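Local structure of peptide-binding protein (Photobacterium damsela subsp. piscicida, 6SQX) at residues Arg142-Asn147 and Ser213-Val218. The protein is a secreted NlpC/P60-type cell-wall hydrolase that cleaves the peptidoglycan of potentially competing bacteria, probably as a cysteine peptidase. Residues are numbered along the deposited sequence; the frame is centred on the assembly and turned at random. Where two conformers were deposited one is given.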
loop_
_atom_site.group_PDB
_atom_site.type_symbol
_atom_site.label_atom_id
_atom_site.label_comp_id
_atom_site.label_asym_id
_atom_site.label_seq_id
_atom_site.Cartn_x
_atom_site.Cartn_y
_atom_site.Cartn_z
ATOM N N ARG A 142 -10.781 -11.913 -17.156
ATOM C CA ARG A 142 -9.410 -11.568 -16.798
ATOM C C ARG A 142 -9.033 -10.261 -17.463
ATOM O O ARG A 142 -9.431 -9.989 -18.597
ATOM C CB ARG A 142 -8.460 -12.667 -17.271
ATOM C CG ARG A 142 -8.700 -13.993 -16.520
ATOM C CD ARG A 142 -7.860 -15.167 -17.026
ATOM N NE ARG A 142 -8.124 -16.319 -16.173
ATOM C CZ ARG A 142 -7.856 -17.579 -16.492
ATOM N NH1 ARG A 142 -7.325 -17.893 -17.677
ATOM N NH2 ARG A 142 -8.131 -18.532 -15.605
ATOM N N GLY A 143 -8.268 -9.443 -16.734
ATOM C CA GLY A 143 -7.941 -8.129 -17.250
ATOM C C GLY A 143 -6.644 -7.558 -16.726
ATOM O O GLY A 143 -5.856 -8.240 -16.055
ATOM N N ILE A 144 -6.411 -6.287 -17.051
ATOM C CA ILE A 144 -5.174 -5.609 -16.679
ATOM C C ILE A 144 -5.461 -4.124 -16.505
ATOM O O ILE A 144 -6.321 -3.554 -17.185
ATOM C CB ILE A 144 -4.070 -5.916 -17.729
ATOM C CG1 ILE A 144 -2.668 -5.623 -17.173
ATOM C CG2 ILE A 144 -4.296 -5.172 -19.050
ATOM C CD1 ILE A 144 -1.566 -6.252 -18.002
ATOM N N VAL A 145 -4.717 -3.488 -15.592
ATOM C CA VAL A 145 -4.776 -2.035 -15.432
ATOM C C VAL A 145 -3.976 -1.375 -16.550
ATOM O O VAL A 145 -2.810 -1.734 -16.778
ATOM C CB VAL A 145 -4.240 -1.623 -14.040
ATOM C CG1 VAL A 145 -4.210 -0.086 -13.893
ATOM C CG2 VAL A 145 -5.110 -2.254 -12.937
ATOM N N VAL A 146 -4.612 -0.431 -17.265
ATOM C CA VAL A 146 -3.940 0.313 -18.328
ATOM C C VAL A 146 -3.574 1.742 -17.933
ATOM O O VAL A 146 -2.689 2.327 -18.561
ATOM C CB VAL A 146 -4.689 0.270 -19.683
ATOM C CG1 VAL A 146 -4.821 -1.180 -20.178
ATOM C CG2 VAL A 146 -6.063 0.978 -19.632
ATOM N N ASN A 147 -4.236 2.333 -16.952
ATOM C CA ASN A 147 -3.812 3.619 -16.402
ATOM C C ASN A 147 -3.755 3.511 -14.885
ATOM O O ASN A 147 -4.608 2.858 -14.280
ATOM C CB ASN A 147 -4.784 4.741 -16.781
ATOM C CG ASN A 147 -4.690 5.134 -18.241
ATOM O OD1 ASN A 147 -3.593 5.408 -18.750
ATOM N ND2 ASN A 147 -5.830 5.204 -18.916
ATOM N N SER A 213 -12.154 3.423 -18.140
ATOM C CA SER A 213 -11.056 3.713 -19.054
ATOM C C SER A 213 -9.698 3.283 -18.513
ATOM O O SER A 213 -8.715 3.288 -19.261
ATOM C CB SER A 213 -11.040 5.212 -19.370
ATOM O OG SER A 213 -10.891 5.970 -18.181
ATOM N N SER A 214 -9.591 2.950 -17.230
ATOM C CA SER A 214 -8.303 2.585 -16.651
ATOM C C SER A 214 -8.022 1.090 -16.725
ATOM O O SER A 214 -6.931 0.657 -16.336
ATOM C CB SER A 214 -8.222 3.051 -15.194
ATOM O OG SER A 214 -8.852 2.130 -14.316
ATOM N N ILE A 215 -8.968 0.295 -17.232
ATOM C CA ILE A 215 -8.809 -1.147 -17.282
ATOM C C ILE A 215 -9.190 -1.689 -18.658
ATOM O O ILE A 215 -9.844 -1.013 -19.459
ATOM C CB ILE A 215 -9.615 -1.854 -16.150
ATOM C CG1 ILE A 215 -11.114 -1.453 -16.089
ATOM C CG2 ILE A 215 -9.014 -1.452 -14.787
ATOM C CD1 ILE A 215 -11.987 -2.093 -17.125
ATOM N N ALA A 216 -8.737 -2.914 -18.931
ATOM C CA ALA A 216 -9.075 -3.592 -20.181
ATOM C C ALA A 216 -9.060 -5.088 -19.915
ATOM O O ALA A 216 -8.352 -5.552 -19.028
ATOM C CB ALA A 216 -8.032 -3.243 -21.254
ATOM N N ASN A 217 -9.863 -5.854 -20.661
ATOM C CA ASN A 217 -9.743 -7.295 -20.489
ATOM C C ASN A 217 -8.584 -7.833 -21.314
ATOM O O ASN A 217 -8.021 -7.141 -22.170
ATOM C CB ASN A 217 -11.045 -8.076 -20.749
ATOM C CG ASN A 217 -11.459 -8.084 -22.182
ATOM O OD1 ASN A 217 -11.417 -7.061 -22.871
ATOM N ND2 ASN A 217 -11.916 -9.257 -22.652
ATOM N N VAL A 218 -8.163 -9.055 -21.001
ATOM C CA VAL A 218 -7.060 -9.691 -21.707
ATOM C C VAL A 218 -7.540 -11.039 -22.211
ATOM O O VAL A 218 -8.412 -11.668 -21.597
ATOM C CB VAL A 218 -5.778 -9.833 -20.851
ATOM C CG1 VAL A 218 -5.277 -8.449 -20.424
ATOM C CG2 VAL A 218 -6.018 -10.683 -19.620
HETATM O O HOH W 1 -8.329 6.114 -17.289
#
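Arg142 joins the last residue of 213-218 through its backbone: Val218 N donates to Arg142 O at 2.9 Å. Its extended side chain leads off to a salt bridge with Asp70, so the charge leaves the contact while CB remains against Val218 CG2. Gly143 then faces Asn217 as a non-hydrogen-bonded antiparallel pair, their CA atoms just 3.8 Å apart. With no CB, Gly143 suits this tight approach, since a side chain here would run into Ala216 O. Ile144 and Ala216 form the hydrogen-bonded pair: Ile144 N gives to Ala216 O at 2.9 Å and Ala216 N to Ile144 O at 3.0 Å. The Ile144 side chain crosses that of Val218 at about a right angle, CG2 meeting CG1 at 3.7 Å, and Phe222 and Trp226 of helix 220-226 also touch Ile144. Val145 turns to the other face with Ile215, where Ile187 of the adjoining strand meets both. Beyond the strand, Val146 N (2.7 Å) and Asn147 N both donate to Ser214 O from the same face of its carbonyl plane. Val146 bends over this junction, its CG1 against Ala216 CB; chi1 of -60° sets CG2 between the backbone N and carbonyl carbon, close to Ser214 O. Asn147 adds a polar end: its ND2 donates to a water that also bonds Ser213 OG, while OD1 accepts from Lys251. The two strands are neighbours in an antiparallel sheet that probably belongs to the SH3b1-type domain, and the Asn217 backbone bonds onward to Gly275 and Ala277. The register is held mainly by main-chain bonds, with Gly143 allowing the close approach at Asn217; beta-branched and small residues fill both faces, and one doubly gripped carbonyl ties the pair where the ladder gives way to loop.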